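Long-range contacts in histidyl-trna synthetase (Thermus thermophilus, PDB 1H4V), which charges tRNA(His) with L-histidine at the expense of ATP, as a homodimeric class II aminoacyl-tRNA synthetase that releases AMP and diphosphate: residues 100-105 against 129-134; 158-164 against 267-273. All blocks are in the same frame, centred on the assembly; numbering follows the deposited sequence.

Interaction 1: residues 100-105 against 129-134; sequences QPVRLW and YEALGS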
loop_
_atom_site.group_PDB
_atom_site.type_symbol
_atom_site.label_atom_id
_atom_site.label_comp_id
_atom_site.label_asym_id
_atom_site.label_seq_id
_atom_site.Cartn_x
_atom_site.Cartn_y
_atom_site.Cartn_z
ATOM N N GLN A 100 9.967 -10.790 23.902
ATOM C CA GLN A 100 10.940 -11.014 22.843
ATOM C C GLN A 100 11.009 -12.471 22.398
ATOM O O GLN A 100 10.823 -13.384 23.198
ATOM C CB GLN A 100 12.313 -10.548 23.327
ATOM C CG GLN A 100 12.323 -9.117 23.829
ATOM C CD GLN A 100 12.110 -8.109 22.714
ATOM O OE1 GLN A 100 12.837 -8.103 21.726
ATOM N NE2 GLN A 100 11.120 -7.245 22.876
ATOM N N PRO A 101 11.294 -12.706 21.107
ATOM C CA PRO A 101 11.550 -11.671 20.099
ATOM C C PRO A 101 10.299 -11.016 19.514
ATOM O O PRO A 101 9.197 -11.549 19.596
ATOM C CB PRO A 101 12.328 -12.425 19.033
ATOM C CG PRO A 101 11.660 -13.764 19.056
ATOM C CD PRO A 101 11.545 -14.046 20.548
ATOM N N VAL A 102 10.482 -9.845 18.923
ATOM C CA VAL A 102 9.371 -9.155 18.296
ATOM C C VAL A 102 9.500 -9.453 16.808
ATOM O O VAL A 102 10.532 -9.174 16.199
ATOM C CB VAL A 102 9.446 -7.643 18.524
ATOM C CG1 VAL A 102 8.282 -6.961 17.841
ATOM C CG2 VAL A 102 9.449 -7.353 20.024
ATOM N N ARG A 103 8.464 -10.054 16.239
ATOM C CA ARG A 103 8.476 -10.389 14.831
ATOM C C ARG A 103 7.670 -9.350 14.061
ATOM O O ARG A 103 6.517 -9.065 14.387
ATOM C CB ARG A 103 7.905 -11.799 14.617
ATOM C CG ARG A 103 8.771 -12.925 15.195
ATOM C CD ARG A 103 8.195 -14.290 14.810
ATOM N NE ARG A 103 8.944 -15.422 15.351
ATOM C CZ ARG A 103 8.939 -15.789 16.630
ATOM N NH1 ARG A 103 8.226 -15.115 17.526
ATOM N NH2 ARG A 103 9.626 -16.852 17.009
ATOM N N LEU A 104 8.283 -8.775 13.034
ATOM C CA LEU A 104 7.602 -7.752 12.241
ATOM C C LEU A 104 7.716 -8.039 10.755
ATOM O O LEU A 104 8.663 -8.685 10.300
ATOM C CB LEU A 104 8.208 -6.370 12.508
ATOM C CG LEU A 104 8.369 -5.883 13.953
ATOM C CD1 LEU A 104 9.319 -4.696 13.959
ATOM C CD2 LEU A 104 7.035 -5.502 14.548
ATOM N N TRP A 105 6.742 -7.571 9.993
ATOM C CA TRP A 105 6.805 -7.741 8.558
ATOM C C TRP A 105 6.220 -6.492 7.939
ATOM O O TRP A 105 5.458 -5.756 8.578
ATOM C CB TRP A 105 6.062 -8.998 8.082
ATOM C CG TRP A 105 4.582 -8.859 7.981
ATOM C CD1 TRP A 105 3.666 -9.044 8.976
ATOM C CD2 TRP A 105 3.841 -8.514 6.809
ATOM N NE1 TRP A 105 2.396 -8.838 8.494
ATOM C CE2 TRP A 105 2.472 -8.507 7.168
ATOM C CE3 TRP A 105 4.201 -8.202 5.490
ATOM C CZ2 TRP A 105 1.453 -8.209 6.251
ATOM C CZ3 TRP A 105 3.183 -7.905 4.575
ATOM C CH2 TRP A 105 1.825 -7.909 4.966
ATOM N N TYR A 129 10.649 -9.141 6.493
ATOM C CA TYR A 129 10.323 -9.878 7.699
ATOM C C TYR A 129 11.512 -9.679 8.636
ATOM O O TYR A 129 12.659 -9.857 8.235
ATOM C CB TYR A 129 10.169 -11.369 7.426
ATOM C CG TYR A 129 10.126 -12.172 8.708
ATOM C CD1 TYR A 129 8.994 -12.160 9.528
ATOM C CD2 TYR A 129 11.229 -12.910 9.121
ATOM C CE1 TYR A 129 8.963 -12.867 10.727
ATOM C CE2 TYR A 129 11.215 -13.616 10.319
ATOM C CZ TYR A 129 10.077 -13.591 11.115
ATOM O OH TYR A 129 10.062 -14.292 12.295
ATOM N N GLU A 130 11.231 -9.337 9.883
ATOM C CA GLU A 130 12.280 -9.102 10.861
ATOM C C GLU A 130 11.909 -9.656 12.248
ATOM O O GLU A 130 10.808 -9.424 12.756
ATOM C CB GLU A 130 12.529 -7.590 10.951
ATOM C CG GLU A 130 13.908 -7.104 10.521
ATOM C CD GLU A 130 14.343 -7.553 9.130
ATOM O OE1 GLU A 130 15.401 -8.202 9.033
ATOM O OE2 GLU A 130 13.650 -7.255 8.134
ATOM N N ALA A 131 12.834 -10.402 12.841
ATOM C CA ALA A 131 12.670 -10.972 14.179
ATOM C C ALA A 131 13.765 -10.311 15.008
ATOM O O ALA A 131 14.937 -10.638 14.867
ATOM C CB ALA A 131 12.882 -12.477 14.138
ATOM N N LEU A 132 13.379 -9.375 15.869
ATOM C CA LEU A 132 14.337 -8.632 16.687
ATOM C C LEU A 132 14.289 -8.952 18.170
ATOM O O LEU A 132 13.215 -9.171 18.730
ATOM C CB LEU A 132 14.087 -7.137 16.518
ATOM C CG LEU A 132 13.899 -6.681 15.080
ATOM C CD1 LEU A 132 13.229 -5.315 15.043
ATOM C CD2 LEU A 132 15.236 -6.652 14.401
ATOM N N GLY A 133 15.464 -8.957 18.799
ATOM C CA GLY A 133 15.548 -9.205 20.225
ATOM C C GLY A 133 16.174 -10.502 20.693
ATOM O O GLY A 133 16.362 -10.689 21.889
ATOM N N SER A 134 16.518 -11.398 19.782
ATOM C CA SER A 134 17.103 -12.658 20.207
ATOM C C SER A 134 18.218 -13.177 19.311
ATOM O O SER A 134 18.214 -12.968 18.101
ATOM C CB SER A 134 16.002 -13.718 20.324
ATOM O OG SER A 134 16.553 -14.968 20.697
#
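Leu132, Tyr129 and Leu104 bury the most surface where strand 102-105 runs antiparallel to 129-132, at the open end of the beta hairpin that matches motif 2 of class II synthetases. The hydrogen-bonded pair Val102-Leu132 is joined from Val102 N to Leu132 O at 2.8 Å, with a return bond of like length. Leu104 and Glu130 form the second such pair, Leu104 N lying 2.6 Å from Glu130 O and the return bond again similar. On the face carrying both leucines, Leu104 CD1 meets Leu132 CD1 at 4.1 Å, the two side chains crossing at about a right angle. Helix 83-92 packs over this face, Met86 against Leu104 and Tyr90 against Leu132.

Tyr129 belongs to the other face. Its CG stands opposite the backbone N (chi1 168°), which lays the ring alongside the strands, next to the Arg103 chain and pointing the same way. Arg103, extended from CG to NE, brings CD within 3.1 Å of Tyr129 OH; this hydroxyl sits at the guanidinium edge, near its plane, and the guanidinium and ring planes are 33° apart. Beyond the strand, Pro101 CB packs on Ser134 CB at 4.1 Å.

The backbone pairing thus fixes the register, while the two faces differ in chemistry. That of Val102, Leu104 and Leu132 is largely aliphatic, with Glu130 as its polar member. The other holds two aromatic residues, Tyr129 and Trp105, with Arg103 beside Tyr129; a salt bridge from Arg103 NE to Glu142 of helix 137-153 probably offsets the guanidinium charge there.

Interaction 2: residues 158-164 against 267-273; sequences RLKVKLS and TAFEVHH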
loop_
_atom_site.group_PDB
_atom_site.type_symbol
_atom_site.label_atom_id
_atom_site.label_comp_id
_atom_site.label_asym_id
_atom_site.label_seq_id
_atom_site.Cartn_x
_atom_site.Cartn_y
_atom_site.Cartn_z
ATOM N N ARG A 158 11.479 -25.552 -7.783
ATOM C CA ARG A 158 12.868 -25.422 -8.201
ATOM C C ARG A 158 13.489 -24.226 -7.481
ATOM O O ARG A 158 14.194 -23.407 -8.072
ATOM C CB ARG A 158 12.953 -25.258 -9.720
ATOM C CG ARG A 158 12.660 -26.561 -10.439
ATOM C CD ARG A 158 12.512 -26.418 -11.937
ATOM N NE ARG A 158 12.306 -27.729 -12.549
ATOM C CZ ARG A 158 11.911 -27.924 -13.804
ATOM N NH1 ARG A 158 11.669 -26.888 -14.598
ATOM N NH2 ARG A 158 11.761 -29.159 -14.268
ATOM N N LEU A 159 13.204 -24.141 -6.186
ATOM C CA LEU A 159 13.720 -23.074 -5.343
ATOM C C LEU A 159 15.008 -23.567 -4.710
ATOM O O LEU A 159 15.012 -24.611 -4.062
ATOM C CB LEU A 159 12.705 -22.727 -4.247
ATOM C CG LEU A 159 11.441 -22.009 -4.707
ATOM C CD1 LEU A 159 10.480 -21.819 -3.539
ATOM C CD2 LEU A 159 11.842 -20.671 -5.307
ATOM N N LYS A 160 16.095 -22.825 -4.905
ATOM C CA LYS A 160 17.391 -23.202 -4.345
ATOM C C LYS A 160 17.744 -22.346 -3.123
ATOM O O LYS A 160 17.893 -21.127 -3.227
ATOM C CB LYS A 160 18.502 -23.053 -5.400
ATOM C CG LYS A 160 18.242 -23.740 -6.744
ATOM C CD LYS A 160 18.231 -25.261 -6.636
ATOM C CE LYS A 160 17.928 -25.898 -8.000
ATOM N NZ LYS A 160 17.795 -27.389 -7.945
ATOM N N VAL A 161 17.879 -22.991 -1.969
ATOM C CA VAL A 161 18.228 -22.295 -0.743
ATOM C C VAL A 161 19.730 -22.353 -0.490
ATOM O O VAL A 161 20.309 -23.432 -0.394
ATOM C CB VAL A 161 17.503 -22.911 0.469
ATOM C CG1 VAL A 161 17.924 -22.207 1.751
ATOM C CG2 VAL A 161 16.008 -22.803 0.267
ATOM N N LYS A 162 20.362 -21.191 -0.386
ATOM C CA LYS A 162 21.795 -21.139 -0.130
ATOM C C LYS A 162 22.057 -20.511 1.228
ATOM O O LYS A 162 21.569 -19.431 1.537
ATOM C CB LYS A 162 22.501 -20.392 -1.262
ATOM C CG LYS A 162 22.293 -21.124 -2.580
ATOM C CD LYS A 162 23.171 -20.633 -3.701
ATOM C CE LYS A 162 22.892 -21.432 -4.968
ATOM N NZ LYS A 162 22.975 -22.910 -4.724
ATOM N N LEU A 163 22.813 -21.230 2.045
ATOM C CA LEU A 163 23.119 -20.816 3.402
ATOM C C LEU A 163 24.610 -20.572 3.609
ATOM O O LEU A 163 25.447 -21.113 2.894
ATOM C CB LEU A 163 22.619 -21.897 4.371
ATOM C CG LEU A 163 22.831 -21.718 5.876
ATOM C CD1 LEU A 163 22.107 -20.477 6.364
ATOM C CD2 LEU A 163 22.322 -22.950 6.607
ATOM N N SER A 164 24.935 -19.749 4.596
ATOM C CA SER A 164 26.319 -19.438 4.899
ATOM C C SER A 164 26.385 -18.626 6.178
ATOM O O SER A 164 25.367 -18.393 6.835
ATOM C CB SER A 164 26.947 -18.639 3.753
ATOM O OG SER A 164 28.294 -18.294 4.045
ATOM N N THR A 267 24.623 -15.978 10.437
ATOM C CA THR A 267 23.721 -16.361 9.349
ATOM C C THR A 267 23.491 -15.405 8.184
ATOM O O THR A 267 23.255 -14.214 8.357
ATOM C CB THR A 267 22.330 -16.733 9.896
ATOM O OG1 THR A 267 22.483 -17.592 11.029
ATOM C CG2 THR A 267 21.528 -17.475 8.848
ATOM N N ALA A 268 23.562 -15.962 6.986
ATOM C CA ALA A 268 23.300 -15.224 5.759
ATOM C C ALA A 268 22.678 -16.287 4.872
ATOM O O ALA A 268 23.065 -17.457 4.945
ATOM C CB ALA A 268 24.580 -14.711 5.150
ATOM N N PHE A 269 21.717 -15.905 4.042
ATOM C CA PHE A 269 21.086 -16.889 3.188
ATOM C C PHE A 269 20.374 -16.242 2.028
ATOM O O PHE A 269 20.067 -15.054 2.056
ATOM C CB PHE A 269 20.093 -17.730 3.998
ATOM C CG PHE A 269 18.934 -16.952 4.526
ATOM C CD1 PHE A 269 17.769 -16.821 3.776
ATOM C CD2 PHE A 269 19.004 -16.341 5.777
ATOM C CE1 PHE A 269 16.681 -16.089 4.262
ATOM C CE2 PHE A 269 17.927 -15.607 6.275
ATOM C CZ PHE A 269 16.756 -15.482 5.512
ATOM N N GLU A 270 20.114 -17.049 1.011
ATOM C CA GLU A 270 19.440 -16.593 -0.188
ATOM C C GLU A 270 18.672 -17.745 -0.810
ATOM O O GLU A 270 18.996 -18.918 -0.587
ATOM C CB GLU A 270 20.458 -16.054 -1.199
ATOM C CG GLU A 270 20.683 -14.566 -1.105
ATOM C CD GLU A 270 21.805 -14.075 -2.014
ATOM O OE1 GLU A 270 21.867 -14.534 -3.177
ATOM O OE2 GLU A 270 22.618 -13.224 -1.568
ATOM N N VAL A 271 17.638 -17.397 -1.571
ATOM C CA VAL A 271 16.824 -18.375 -2.272
ATOM C C VAL A 271 16.889 -17.989 -3.746
ATOM O O VAL A 271 16.500 -16.882 -4.122
ATOM C CB VAL A 271 15.365 -18.351 -1.790
ATOM C CG1 VAL A 271 14.580 -19.454 -2.475
ATOM C CG2 VAL A 271 15.314 -18.537 -0.297
ATOM N N HIS A 272 17.392 -18.899 -4.574
ATOM C CA HIS A 272 17.535 -18.648 -6.005
ATOM C C HIS A 272 16.502 -19.401 -6.826
ATOM O O HIS A 272 15.980 -20.431 -6.399
ATOM C CB HIS A 272 18.933 -19.069 -6.467
ATOM C CG HIS A 272 20.040 -18.260 -5.870
ATOM N ND1 HIS A 272 20.445 -17.052 -6.396
ATOM C CD2 HIS A 272 20.802 -18.466 -4.769
ATOM C CE1 HIS A 272 21.409 -16.547 -5.644
ATOM N NE2 HIS A 272 21.644 -17.384 -4.651
ATOM N N HIS A 273 16.220 -18.883 -8.015
ATOM C CA HIS A 273 15.265 -19.518 -8.915
ATOM C C HIS A 273 15.717 -19.411 -10.368
ATOM O O HIS A 273 16.105 -18.338 -10.835
ATOM C CB HIS A 273 13.882 -18.886 -8.748
ATOM C CG HIS A 273 12.855 -19.430 -9.690
ATOM N ND1 HIS A 273 12.738 -18.998 -10.992
ATOM C CD2 HIS A 273 11.918 -20.394 -9.526
ATOM C CE1 HIS A 273 11.771 -19.671 -11.591
ATOM N NE2 HIS A 273 11.258 -20.524 -10.722
#
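Arg158 and Leu159 lead into strand 160-164, which pairs antiparallel with 267-272 in the large mixed sheet of the class II catalytic domain, although about a hundred residues, roughly half of them helical, separate the two. At the entry, the Leu159 and Val271 side chains cross at a slant, Leu159 CD2 4.1 Å from Val271 CG1; the same methyl also comes to the edge of the His273 ring, whose NE2 is hydrogen-bonded to Glu319. Lys160 is the first hydrogen-bonded partner, of His272: Lys160 N reaches His272 O at 2.8 Å in an almost straight bond (177°), and His272 N returns to Lys160 O at 2.7 Å.

Val161 turns to the opposite face and lies across from Val271, which packs on helix 137-153. Lys162 pairs with Glu270, its N to Glu270 O at 2.7 Å. The lysine chain runs extended as far as CE and crosses the His272 side chain at about a right angle, CD lying 3.4 Å from His272 CD2. The bend at chi4 (-52°) turns the ammonium aside, so aliphatic carbon makes this contact and NZ stays 5.7 Å from His272 NE2. A serine in place of Lys162 takes away the methylenes that lie against His272 CD2, and the imidazole would probably be freer to turn, with less to fix it beside the hydrogen bond between ND1 and Ser280.

Leu163, on the face of the valines, sets CD1 4.1 Å from Phe269 CB and also touches Thr267, next to helix 231-246. At Ser164 the pairing is less regular: Ala268 N approaches Ser164 O at 3.0 Å from above the carbonyl plane, 47° out of it.

Overall arrangement
Interactions 1 and 2 are two antiparallel strand pairings in one sheet of the catalytic domain, with strands 302-308 and 281-287 between them; their centres are 21 Å apart and their nearest atoms about 7 Å, without touching. Interaction 1 joins the arms of a hairpin, interaction 2 strands far apart in sequence. Both are partly buried, and helix 137-153 packs on each. In interaction 1, leucines occupy one face and the Tyr129-Arg103 pair the other, near the second subunit, where Pro101 packs on Leu361 of that chain. Interaction 2 has no subunit contact: its valine, leucine and Phe269 face lies under helices, while Lys160, Lys162, Glu270 and His272 form a polar, partly exposed face.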